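Local coordinates for protein Mannose/sialic acid-binding lectin (Polygonatum cyrtonema, PDB 3A0E) that probably binds mannose-type carbohydrates through a bulb-type lectin domain, which carries mannose here and pairs with a second copy of itself, at residues 8-13 against 53-58; 20-25 against 91-96; 60-65 against 76-81; 83-88 against 98-103. All coordinates share one frame; numbering follows the deposited sequence.

Contact 1: residues 8-13 against 53-58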
# COMPACT_ATOMS: atom_id res chain seq x y z
N ASN A 8 -9.21 0.10 9.02
CA ASN A 8 -9.46 1.53 8.90
C ASN A 8 -10.38 1.98 7.77
O ASN A 8 -10.68 1.22 6.85
CB ASN A 8 -8.12 2.27 8.80
CG ASN A 8 -7.26 2.04 10.02
OD1 ASN A 8 -7.67 2.32 11.15
ND2 ASN A 8 -6.05 1.51 9.81
N SER A 9 -10.81 3.23 7.86
CA SER A 9 -11.72 3.81 6.88
C SER A 9 -11.18 5.08 6.24
O SER A 9 -10.33 5.76 6.81
CB SER A 9 -13.06 4.15 7.53
OG SER A 9 -13.73 2.99 8.01
N LEU A 10 -11.69 5.37 5.05
CA LEU A 10 -11.35 6.58 4.32
C LEU A 10 -12.66 7.35 4.51
O LEU A 10 -13.70 6.92 4.01
CB LEU A 10 -11.12 6.28 2.84
CG LEU A 10 -10.69 7.45 1.95
CD1 LEU A 10 -9.38 8.04 2.46
CD2 LEU A 10 -10.52 6.95 0.52
N PHE A 11 -12.62 8.45 5.25
CA PHE A 11 -13.85 9.20 5.50
C PHE A 11 -14.23 10.19 4.41
O PHE A 11 -13.45 10.46 3.50
CB PHE A 11 -13.77 9.89 6.86
CG PHE A 11 -13.66 8.93 8.02
CD1 PHE A 11 -12.42 8.46 8.44
CD2 PHE A 11 -14.80 8.46 8.66
CE1 PHE A 11 -12.32 7.54 9.48
CE2 PHE A 11 -14.72 7.54 9.70
CZ PHE A 11 -13.47 7.07 10.11
N THR A 12 -15.44 10.72 4.51
CA THR A 12 -15.98 11.66 3.55
C THR A 12 -15.01 12.77 3.16
O THR A 12 -14.46 13.45 4.02
CB THR A 12 -17.27 12.32 4.08
OG1 THR A 12 -18.14 11.32 4.61
CG2 THR A 12 -17.98 13.07 2.97
N GLY A 13 -14.82 12.94 1.86
CA GLY A 13 -13.94 13.98 1.36
C GLY A 13 -12.46 13.66 1.36
O GLY A 13 -11.66 14.45 0.86
N CYS A 53 -20.78 9.46 3.85
CA CYS A 53 -20.36 8.08 3.63
C CYS A 53 -18.88 7.85 3.91
O CYS A 53 -18.08 8.79 3.88
CB CYS A 53 -20.67 7.69 2.18
SG CYS A 53 -22.45 7.66 1.81
N ARG A 54 -18.52 6.60 4.18
CA ARG A 54 -17.14 6.23 4.44
C ARG A 54 -16.81 4.91 3.76
O ARG A 54 -17.69 4.07 3.55
CB ARG A 54 -16.86 6.13 5.94
CG ARG A 54 -17.56 4.96 6.65
CD ARG A 54 -17.15 4.91 8.12
NE ARG A 54 -17.74 3.77 8.83
CZ ARG A 54 -19.03 3.65 9.10
NH1 ARG A 54 -19.89 4.59 8.73
NH2 ARG A 54 -19.47 2.58 9.75
N LEU A 55 -15.54 4.73 3.42
CA LEU A 55 -15.06 3.51 2.78
C LEU A 55 -14.27 2.73 3.82
O LEU A 55 -13.35 3.28 4.42
CB LEU A 55 -14.15 3.85 1.60
CG LEU A 55 -13.47 2.66 0.92
CD1 LEU A 55 -14.41 2.05 -0.13
CD2 LEU A 55 -12.19 3.12 0.27
N THR A 56 -14.61 1.47 4.03
CA THR A 56 -13.92 0.66 5.03
C THR A 56 -13.39 -0.66 4.49
O THR A 56 -14.11 -1.41 3.83
CB THR A 56 -14.87 0.33 6.21
OG1 THR A 56 -15.38 1.55 6.76
CG2 THR A 56 -14.12 -0.43 7.30
N LEU A 57 -12.12 -0.94 4.77
CA LEU A 57 -11.51 -2.21 4.38
C LEU A 57 -11.49 -3.02 5.67
O LEU A 57 -10.91 -2.60 6.67
CB LEU A 57 -10.08 -2.01 3.87
CG LEU A 57 -9.37 -3.32 3.51
CD1 LEU A 57 -10.17 -4.05 2.43
CD2 LEU A 57 -7.94 -3.04 3.04
N HIS A 58 -12.13 -4.19 5.65
CA HIS A 58 -12.22 -5.05 6.82
C HIS A 58 -11.04 -6.01 6.97
O HIS A 58 -10.34 -6.31 6.00
CB HIS A 58 -13.53 -5.83 6.77
CG HIS A 58 -14.75 -4.96 6.86
ND1 HIS A 58 -15.37 -4.66 8.05
CD2 HIS A 58 -15.42 -4.27 5.90
CE1 HIS A 58 -16.37 -3.83 7.83
NE2 HIS A 58 -16.43 -3.58 6.53

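Contact 2: residues 20-25 against 91-96. With MAN (alpha-D-mannopyranose), chain B; SO4 (sulfate ion), chain G.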
# COMPACT_ATOMS: atom_id res chain seq x y z
N PRO A 20 1.35 12.79 -9.99
CA PRO A 20 0.69 14.08 -9.79
C PRO A 20 -0.73 14.09 -10.36
O PRO A 20 -1.39 15.13 -10.35
CB PRO A 20 1.60 15.02 -10.55
CG PRO A 20 1.91 14.20 -11.77
CD PRO A 20 2.19 12.81 -11.21
N SER A 21 -1.20 12.94 -10.82
CA SER A 21 -2.52 12.89 -11.44
C SER A 21 -3.56 11.93 -10.89
O SER A 21 -4.74 12.06 -11.23
CB SER A 21 -2.35 12.60 -12.93
OG SER A 21 -1.46 13.52 -13.53
N TYR A 22 -3.16 10.99 -10.04
CA TYR A 22 -4.12 10.01 -9.52
C TYR A 22 -4.74 10.35 -8.17
O TYR A 22 -4.04 10.60 -7.19
CB TYR A 22 -3.45 8.63 -9.44
CG TYR A 22 -2.91 8.13 -10.76
CD1 TYR A 22 -2.01 7.06 -10.79
CD2 TYR A 22 -3.28 8.71 -11.97
CE1 TYR A 22 -1.49 6.58 -11.99
CE2 TYR A 22 -2.77 8.23 -13.19
CZ TYR A 22 -1.88 7.17 -13.18
OH TYR A 22 -1.37 6.69 -14.37
N ARG A 23 -6.07 10.33 -8.12
CA ARG A 23 -6.79 10.64 -6.89
C ARG A 23 -8.00 9.72 -6.72
O ARG A 23 -8.92 9.73 -7.54
CB ARG A 23 -7.25 12.10 -6.91
CG ARG A 23 -7.90 12.56 -5.62
CD ARG A 23 -8.33 14.02 -5.70
NE ARG A 23 -8.81 14.54 -4.43
CZ ARG A 23 -9.26 15.78 -4.25
NH1 ARG A 23 -9.29 16.63 -5.27
NH2 ARG A 23 -9.69 16.17 -3.05
N LEU A 24 -7.99 8.92 -5.66
CA LEU A 24 -9.08 8.00 -5.36
C LEU A 24 -9.79 8.60 -4.15
O LEU A 24 -9.28 8.56 -3.03
CB LEU A 24 -8.53 6.61 -5.02
CG LEU A 24 -9.54 5.51 -4.72
CD1 LEU A 24 -10.47 5.30 -5.91
CD2 LEU A 24 -8.79 4.23 -4.39
N ILE A 25 -10.98 9.15 -4.37
CA ILE A 25 -11.69 9.83 -3.30
C ILE A 25 -13.07 9.33 -2.89
O ILE A 25 -13.89 8.96 -3.73
CB ILE A 25 -11.81 11.34 -3.65
CG1 ILE A 25 -12.59 12.10 -2.57
CG2 ILE A 25 -12.50 11.50 -5.00
CD1 ILE A 25 -12.61 13.60 -2.78
N GLN A 91 0.97 3.23 -8.58
CA GLN A 91 1.51 4.16 -9.56
C GLN A 91 1.13 3.75 -10.98
O GLN A 91 1.16 4.58 -11.88
CB GLN A 91 3.03 4.27 -9.43
CG GLN A 91 3.75 3.00 -9.03
CD GLN A 91 3.60 2.71 -7.55
OE1 GLN A 91 2.54 2.29 -7.08
NE2 GLN A 91 4.68 2.94 -6.79
N ASP A 92 0.76 2.48 -11.18
CA ASP A 92 0.35 2.03 -12.51
C ASP A 92 -1.15 2.26 -12.70
O ASP A 92 -1.76 1.79 -13.66
CB ASP A 92 0.70 0.54 -12.72
CG ASP A 92 -0.14 -0.41 -11.88
OD1 ASP A 92 -0.88 0.05 -10.99
OD2 ASP A 92 -0.05 -1.63 -12.12
N ARG A 93 -1.73 3.00 -11.75
CA ARG A 93 -3.14 3.38 -11.74
C ARG A 93 -4.15 2.30 -11.35
O ARG A 93 -5.36 2.56 -11.31
CB ARG A 93 -3.56 3.99 -13.09
CG ARG A 93 -4.62 5.08 -12.95
CD ARG A 93 -5.07 5.67 -14.28
NE ARG A 93 -5.84 4.72 -15.07
CZ ARG A 93 -6.45 5.01 -16.21
NH1 ARG A 93 -6.37 6.23 -16.72
NH2 ARG A 93 -7.13 4.07 -16.86
N ASN A 94 -3.68 1.10 -11.06
CA ASN A 94 -4.60 0.04 -10.65
C ASN A 94 -4.89 0.25 -9.16
O ASN A 94 -4.06 0.80 -8.43
CB ASN A 94 -3.96 -1.34 -10.87
CG ASN A 94 -4.99 -2.45 -11.04
OD1 ASN A 94 -6.20 -2.20 -11.01
ND2 ASN A 94 -4.51 -3.68 -11.23
N VAL A 95 -6.08 -0.16 -8.72
CA VAL A 95 -6.48 -0.05 -7.31
C VAL A 95 -6.64 -1.49 -6.87
O VAL A 95 -7.48 -2.22 -7.40
CB VAL A 95 -7.80 0.73 -7.16
CG1 VAL A 95 -8.30 0.67 -5.72
CG2 VAL A 95 -7.58 2.19 -7.58
N VAL A 96 -5.86 -1.90 -5.88
CA VAL A 96 -5.86 -3.30 -5.47
C VAL A 96 -5.93 -3.59 -3.98
O VAL A 96 -5.37 -2.86 -3.17
CB VAL A 96 -4.57 -3.98 -6.02
CG1 VAL A 96 -4.63 -5.48 -5.82
CG2 VAL A 96 -4.38 -3.60 -7.48
C1 MAN B . -1.79 -5.79 -12.50
C2 MAN B . -0.89 -4.85 -11.66
C3 MAN B . -0.54 -5.58 -10.34
C4 MAN B . -1.85 -5.93 -9.60
C5 MAN B . -2.72 -6.82 -10.52
C6 MAN B . -4.03 -7.14 -9.80
O2 MAN B . -1.61 -3.64 -11.37
O3 MAN B . 0.27 -4.74 -9.51
O4 MAN B . -1.54 -6.62 -8.39
O5 MAN B . -3.01 -6.12 -11.76
O6 MAN B . -4.85 -7.96 -10.63
S SO4 G . -8.60 6.11 -19.81
O1 SO4 G . -9.17 5.09 -18.91
O2 SO4 G . -9.70 6.85 -20.46
O3 SO4 G . -7.76 7.05 -19.04
O4 SO4 G . -7.77 5.45 -20.84
O HOH W 1 0.83 4.88 -14.51

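Contact 3: residues 60-65 against 76-81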
# COMPACT_ATOMS: atom_id res chain seq x y z
N ASN A 60 -10.95 -8.97 7.04
CA ASN A 60 -11.14 -10.24 6.36
C ASN A 60 -11.01 -10.01 4.85
O ASN A 60 -11.22 -10.92 4.05
CB ASN A 60 -12.50 -10.86 6.72
CG ASN A 60 -13.66 -10.17 6.04
OD1 ASN A 60 -13.60 -8.98 5.73
ND2 ASN A 60 -14.75 -10.91 5.84
N GLY A 61 -10.66 -8.78 4.47
CA GLY A 61 -10.48 -8.45 3.07
C GLY A 61 -11.66 -7.83 2.33
O GLY A 61 -11.53 -7.48 1.15
N ASN A 62 -12.80 -7.69 2.99
CA ASN A 62 -13.97 -7.12 2.33
C ASN A 62 -13.93 -5.59 2.38
O ASN A 62 -13.66 -4.99 3.42
CB ASN A 62 -15.26 -7.64 3.00
CG ASN A 62 -16.51 -7.33 2.19
OD1 ASN A 62 -16.49 -7.38 0.96
ND2 ASN A 62 -17.61 -7.03 2.87
N LEU A 63 -14.17 -4.97 1.22
CA LEU A 63 -14.17 -3.51 1.09
C LEU A 63 -15.62 -3.06 0.99
O LEU A 63 -16.37 -3.55 0.15
CB LEU A 63 -13.40 -3.10 -0.18
CG LEU A 63 -13.21 -1.59 -0.41
CD1 LEU A 63 -12.36 -1.00 0.71
CD2 LEU A 63 -12.55 -1.36 -1.76
N VAL A 64 -16.01 -2.12 1.84
CA VAL A 64 -17.40 -1.66 1.88
C VAL A 64 -17.56 -0.14 1.99
O VAL A 64 -16.70 0.55 2.53
CB VAL A 64 -18.13 -2.29 3.09
CG1 VAL A 64 -19.62 -1.98 3.04
CG2 VAL A 64 -17.90 -3.80 3.12
N ILE A 65 -18.68 0.36 1.48
CA ILE A 65 -19.00 1.78 1.59
C ILE A 65 -20.26 1.85 2.44
O ILE A 65 -21.27 1.22 2.12
CB ILE A 65 -19.31 2.43 0.22
CG1 ILE A 65 -18.07 2.46 -0.66
CG2 ILE A 65 -19.83 3.85 0.44
CD1 ILE A 65 -18.31 3.09 -2.02
N THR A 76 -17.30 -5.22 -2.12
CA THR A 76 -16.63 -6.13 -3.03
C THR A 76 -16.99 -7.59 -2.73
O THR A 76 -16.78 -8.47 -3.56
CB THR A 76 -15.10 -5.98 -2.93
OG1 THR A 76 -14.70 -6.16 -1.56
CG2 THR A 76 -14.66 -4.60 -3.40
N LYS A 77 -17.54 -7.82 -1.54
CA LYS A 77 -17.92 -9.16 -1.12
C LYS A 77 -16.73 -10.12 -1.15
O LYS A 77 -16.84 -11.25 -1.62
CB LYS A 77 -19.05 -9.71 -2.01
CG LYS A 77 -20.34 -8.93 -1.90
CD LYS A 77 -21.47 -9.61 -2.66
CE LYS A 77 -22.77 -8.83 -2.53
NZ LYS A 77 -23.89 -9.50 -3.24
N THR A 78 -15.59 -9.66 -0.65
CA THR A 78 -14.40 -10.48 -0.61
C THR A 78 -14.13 -10.86 0.84
O THR A 78 -13.26 -10.29 1.50
CB THR A 78 -13.18 -9.74 -1.23
OG1 THR A 78 -13.15 -8.38 -0.77
CG2 THR A 78 -13.29 -9.73 -2.75
N ASN A 79 -14.91 -11.82 1.33
CA ASN A 79 -14.80 -12.28 2.71
C ASN A 79 -13.86 -13.48 2.82
O ASN A 79 -14.23 -14.61 2.50
CB ASN A 79 -16.19 -12.65 3.24
CG ASN A 79 -17.14 -11.46 3.22
OD1 ASN A 79 -16.95 -10.49 3.95
ND2 ASN A 79 -18.16 -11.54 2.37
N GLY A 80 -12.64 -13.23 3.29
CA GLY A 80 -11.67 -14.30 3.41
C GLY A 80 -11.23 -14.55 4.84
O GLY A 80 -11.97 -14.32 5.79
N LYS A 81 -10.00 -15.03 4.99
CA LYS A 81 -9.46 -15.33 6.30
C LYS A 81 -9.27 -14.07 7.15
O LYS A 81 -8.92 -13.01 6.65
CB LYS A 81 -8.12 -16.06 6.16
CG LYS A 81 -7.50 -16.50 7.47
CD LYS A 81 -6.22 -15.73 7.79
CE LYS A 81 -5.12 -16.05 6.80
NZ LYS A 81 -3.87 -15.29 7.11
O HOH W 2 -14.67 -13.94 6.08

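Contact 4: residues 83-88 against 98-103. With MAN (alpha-D-mannopyranose), chain C; MAN (alpha-D-mannopyranose), chain D; MAN (alpha-D-mannopyranose), chain B; SO4 (sulfate ion), chain E.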
# COMPACT_ATOMS: atom_id res chain seq x y z
N ASP A 83 -7.45 -11.64 9.24
CA ASP A 83 -6.04 -11.28 9.33
C ASP A 83 -5.99 -9.77 9.15
O ASP A 83 -6.68 -9.03 9.86
CB ASP A 83 -5.28 -12.00 8.21
CG ASP A 83 -3.79 -12.09 8.44
OD1 ASP A 83 -3.08 -11.10 8.19
OD2 ASP A 83 -3.32 -13.16 8.89
N HIS A 84 -5.17 -9.30 8.21
CA HIS A 84 -5.10 -7.87 7.90
C HIS A 84 -4.88 -7.72 6.41
O HIS A 84 -4.21 -8.54 5.78
CB HIS A 84 -3.99 -7.16 8.68
CG HIS A 84 -4.35 -6.89 10.11
ND1 HIS A 84 -4.02 -7.75 11.13
CD2 HIS A 84 -5.06 -5.89 10.68
CE1 HIS A 84 -4.52 -7.29 12.27
NE2 HIS A 84 -5.16 -6.16 12.02
N TYR A 85 -5.48 -6.68 5.84
CA TYR A 85 -5.37 -6.43 4.41
C TYR A 85 -5.10 -4.96 4.14
O TYR A 85 -5.18 -4.13 5.04
CB TYR A 85 -6.66 -6.86 3.71
CG TYR A 85 -6.97 -8.34 3.85
CD1 TYR A 85 -7.43 -8.87 5.06
CD2 TYR A 85 -6.78 -9.21 2.78
CE1 TYR A 85 -7.68 -10.23 5.20
CE2 TYR A 85 -7.03 -10.58 2.91
CZ TYR A 85 -7.47 -11.08 4.13
OH TYR A 85 -7.71 -12.43 4.27
N VAL A 86 -4.79 -4.65 2.89
CA VAL A 86 -4.53 -3.27 2.51
C VAL A 86 -5.11 -2.98 1.13
O VAL A 86 -5.17 -3.85 0.27
CB VAL A 86 -3.01 -2.96 2.48
CG1 VAL A 86 -2.33 -3.72 1.34
CG2 VAL A 86 -2.79 -1.45 2.33
N LEU A 87 -5.58 -1.74 0.96
CA LEU A 87 -6.14 -1.26 -0.30
C LEU A 87 -5.10 -0.27 -0.81
O LEU A 87 -4.72 0.64 -0.08
CB LEU A 87 -7.46 -0.53 -0.07
CG LEU A 87 -8.02 0.16 -1.32
CD1 LEU A 87 -8.42 -0.91 -2.34
CD2 LEU A 87 -9.21 1.02 -0.95
N VAL A 88 -4.67 -0.43 -2.06
CA VAL A 88 -3.65 0.46 -2.59
C VAL A 88 -3.91 1.06 -3.96
O VAL A 88 -4.28 0.36 -4.91
CB VAL A 88 -2.29 -0.29 -2.67
CG1 VAL A 88 -1.21 0.64 -3.19
CG2 VAL A 88 -1.92 -0.85 -1.31
N TYR A 98 -4.78 -6.22 -1.23
CA TYR A 98 -3.80 -7.29 -1.01
C TYR A 98 -3.91 -7.83 0.41
O TYR A 98 -4.19 -7.08 1.35
CB TYR A 98 -2.37 -6.80 -1.18
CG TYR A 98 -1.97 -6.40 -2.57
CD1 TYR A 98 -2.11 -5.08 -3.00
CD2 TYR A 98 -1.38 -7.32 -3.44
CE1 TYR A 98 -1.66 -4.68 -4.26
CE2 TYR A 98 -0.93 -6.94 -4.70
CZ TYR A 98 -1.07 -5.62 -5.10
OH TYR A 98 -0.61 -5.23 -6.34
N GLY A 99 -3.64 -9.12 0.57
CA GLY A 99 -3.69 -9.73 1.89
C GLY A 99 -3.78 -11.23 1.77
O GLY A 99 -4.06 -11.74 0.69
N PRO A 100 -3.57 -11.98 2.87
CA PRO A 100 -3.26 -11.50 4.21
C PRO A 100 -1.81 -11.04 4.39
O PRO A 100 -1.08 -10.85 3.42
CB PRO A 100 -3.59 -12.70 5.08
CG PRO A 100 -3.12 -13.83 4.22
CD PRO A 100 -3.65 -13.45 2.85
N VAL A 101 -1.41 -10.87 5.65
CA VAL A 101 -0.05 -10.45 5.97
C VAL A 101 0.97 -11.54 5.66
O VAL A 101 0.80 -12.70 6.06
CB VAL A 101 0.08 -10.06 7.45
CG1 VAL A 101 1.51 -9.68 7.77
CG2 VAL A 101 -0.86 -8.91 7.77
N VAL A 102 2.04 -11.17 4.97
CA VAL A 102 3.10 -12.10 4.61
C VAL A 102 4.31 -11.91 5.52
O VAL A 102 4.98 -12.87 5.89
CB VAL A 102 3.54 -11.89 3.14
CG1 VAL A 102 4.86 -12.62 2.88
CG2 VAL A 102 2.46 -12.39 2.19
N TRP A 103 4.57 -10.66 5.89
CA TRP A 103 5.72 -10.31 6.72
C TRP A 103 5.53 -8.89 7.24
O TRP A 103 4.85 -8.09 6.61
CB TRP A 103 6.99 -10.39 5.87
CG TRP A 103 8.26 -9.96 6.56
CD1 TRP A 103 9.09 -10.75 7.31
CD2 TRP A 103 8.86 -8.66 6.51
NE1 TRP A 103 10.18 -10.02 7.73
CE2 TRP A 103 10.06 -8.74 7.25
CE3 TRP A 103 8.51 -7.45 5.91
CZ2 TRP A 103 10.92 -7.63 7.41
CZ3 TRP A 103 9.36 -6.35 6.07
CH2 TRP A 103 10.55 -6.45 6.82
C1 MAN C . -0.39 -4.56 13.12
C2 MAN C . -0.85 -3.44 12.15
C3 MAN C . -1.50 -4.11 10.91
C4 MAN C . -0.46 -5.04 10.26
C5 MAN C . -0.00 -6.09 11.29
C6 MAN C . 1.06 -7.00 10.64
O2 MAN C . 0.28 -2.66 11.75
O3 MAN C . -1.93 -3.11 9.98
O4 MAN C . -1.05 -5.68 9.12
O5 MAN C . 0.58 -5.43 12.45
O6 MAN C . 1.50 -7.98 11.58
C1 MAN D . -0.55 -8.04 15.98
C2 MAN D . -0.74 -7.39 14.58
C3 MAN D . -1.32 -5.96 14.79
C4 MAN D . -2.66 -6.08 15.54
C5 MAN D . -2.40 -6.78 16.89
C6 MAN D . -3.73 -6.91 17.64
O1 MAN D . 0.38 -7.28 16.76
O2 MAN D . -1.66 -8.16 13.81
O3 MAN D . -1.55 -5.33 13.51
O4 MAN D . -3.20 -4.77 15.74
O5 MAN D . -1.84 -8.11 16.68
O6 MAN D . -3.51 -7.55 18.90
C1 MAN B . -1.79 -5.79 -12.50
C2 MAN B . -0.89 -4.85 -11.66
C3 MAN B . -0.54 -5.58 -10.34
C4 MAN B . -1.85 -5.93 -9.60
C5 MAN B . -2.72 -6.82 -10.52
C6 MAN B . -4.03 -7.14 -9.80
O2 MAN B . -1.61 -3.64 -11.37
O3 MAN B . 0.27 -4.74 -9.51
O4 MAN B . -1.54 -6.62 -8.39
O5 MAN B . -3.01 -6.12 -11.76
O6 MAN B . -4.85 -7.96 -10.63
S SO4 E . -6.82 -5.23 14.99
O1 SO4 E . -5.88 -6.35 14.85
O2 SO4 E . -8.08 -5.73 15.56
O3 SO4 E . -6.24 -4.21 15.88
O4 SO4 E . -7.08 -4.63 13.66
O HOH W 3 -0.82 -13.53 8.27

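Contact 1: residues 8-13 against 53-58
Leu10 and Leu55 form an antiparallel hydrogen-bonded pair at the tight centre of this contact. Leu10 N donates to Leu55 O at 2.7 Å, and Leu55 N donates back to Leu10 O at 2.9 Å. With CG anti to the backbone N in both (chi1 -177° and 174°), the leucines meet at a slant on the buried face, their CB atoms 4.1 Å apart. On the other face, the hydroxyls Ser9 OG and Thr56 OG1 share a short hydrogen bond of 2.5 Å.

The outer side is looser. The exposed Phe11 ring lies beside Arg54, pointing the same way, with ring and guanidinium planes 21° apart. Phe11 CE2 comes only to 3.9 Å from Arg54 CD, and Arg54 NH2 is held by Asn70. Thr12 OG1 donates to Cys53 O at 2.6 Å and closes the contact at its loop end, beside the Cys53-Cys30 disulfide. At the Asn8 end a weak bond of 3.3 Å joins Leu57 N to Asn8 O.

Within this chain strand 9-10 is an outer strand of its sheet, and strand 54-57 lies between it and strand 63-66. Leu10 and Leu55 pack on Met26 of strand 22-26, and Leu55 also meets Leu87 of strand 86-89.

Contact 2: residues 20-25 against 91-96
Tyr22 and Arg93 make a CH-pi contact. The aliphatic part of Arg93 runs over one face of the Tyr22 ring, with Arg93 CG 3.5 Å from the ring centroid and 15° off its normal. The two side chains cross nearly at right angles. The ring and guanidinium planes are 65° apart, so the charged group does not stack on the ring. Deeper in, Leu24 and Val95 meet tip to tip, CD2 of Leu24 lying 3.8 Å from CG1 of Val95.

Polar links at the ring edge are mediated by water. One water donates to Tyr22 OH at 2.9 Å and to Gln91 O at 2.7 Å.

Ionic partners gather at the end of Arg93. Arg93 NH1 donates to O3 of the chain G sulfate at 2.8 Å, and NH2 to its O1. NH1 also forms a salt bridge with Asp36. The sulfate probably comes from the crystallisation liquor.

Sugar binding falls to Asp92 and Asn94. Asp92 OD2 accepts from O2 of the chain B mannose at 2.7 Å, and Asn94 ND2 donates to the same O2 at 2.9 Å. Asp92 OD1 takes the backbone N of Asn94 in an Asx turn, which fixes the two residues relative to each other. Gln90 and Tyr98 complete the site. This Gln-x-Asp-x-Asn-x-Val-x-Tyr pattern is the mannose-binding motif of the monocot bulb-type lectins.

Contact 3: residues 60-65 against 76-81
Thr76 meets Leu63 through two hydrogen bonds. The backbone Thr76 N donates to Leu63 O at 3.0 Å. Thr76 OG1 accepts from Leu63 N at 3.1 Å, so a hydroxyl serves where a strand partner would offer a carbonyl. With chi1 at 55°, OG1 sits between the backbone N and carbonyl carbon, and CG2 is left to pack on Leu63 CB. Thr76 OG1 also donates to Thr78 OG1.

Past Lys77, Thr78 bonds twice. Thr78 N donates to Asn62 OD1 at 2.9 Å, coming from 41° above the amide plane. Thr78 OG1 donates to Gly61 O at 2.7 Å. Asn62 ND2 is held by Gln75.

The spacing of His58, Asn60, Asn62, Val64 and Tyr66 resembles the Gln-x-Asp-x-Asn-x-Val-x-Tyr motif of bulb-type lectins, with changes at the first two positions. Asn60 OD1 accepts from Asn62 N, an Asx turn like that of Asp92 and Asn94.

Asn79 follows. Asn79 OD1 accepts from Asn60 ND2 at 2.9 Å on an in-plane lone pair, and the two amides lie side by side with planes 44° apart. Gly80 N donates to Asn60 O at 2.8 Å. A water joins Gly80 O to Asn60 ND2. Lys81 O receives a CA-H contact from Asn60.

Contact 4: residues 83-88 against 98-103
Val86 and Tyr98 form an antiparallel hydrogen-bonded pair with CA atoms 5.4 Å apart, and beyond them the second segment turns through Gly99 and a cis peptide before Pro100. Val86 N donates to Tyr98 O at 2.9 Å, and Tyr98 N to Val86 O at 2.8 Å.

Asp83 grips the turn. Asp83 OD1 accepts from Val101 N at 3.0 Å, met from 56° above the carboxylate plane. Its CG lies against Pro100 CB. A water links Asp83 OD2 to Val101 O, and Lys81 makes a salt bridge to the same carboxylate oxygen. The Tyr85 ring covers the Gly99-Pro100 bend: CD2 is 3.3 Å from Gly99 CA, and Pro100 CA sits over one face. Tyr85 OH bonds to Lys81 O. The buried His84 O has only a CA-H contact from Pro100.

Val86 CG1 packs on Tyr98 CB at 4.0 Å. At the far end of its ring, Tyr98 OH accepts from mannose O4 (chain B) at 2.6 Å and also bonds to Gln90. One face of the His84 ring is covered by a linked pair of mannoses, with C3 of chain C and the bridging O3 of chain D above it. His84 NE2 donates to O4 of the chain E sulfate at 3.0 Å.

Strand 86-89 runs between strands 3-5 and 95-104. Tyr98, Val101 and Trp103 pair antiparallel with a strand of the second subunit, which carries the sheet across the interface.

Contacts 2 and 4 share strand 95-104 and meet at the chain B mannose, one giving Asp92 and Asn94, the other Tyr98. Their centres are about 18 Å apart. Val96 O, 2.8 Å from Val88 N, probably continues the hydrogen bonding between them. Contacts 1 and 3 belong to one sheet through strands 54-57 and 63-66, with centres about 13 Å apart. Contact 4 packs against both, by Leu87 on Leu55 and Tyr85 on Asn60 and Gly61. Contacts 1 and 2, about 17 Å apart between centres, touch where Leu10 CD2 packs on Leu24 O. Contacts 2, 3 and 4 all touch the second subunit. The three sheets fit the beta-prism II fold.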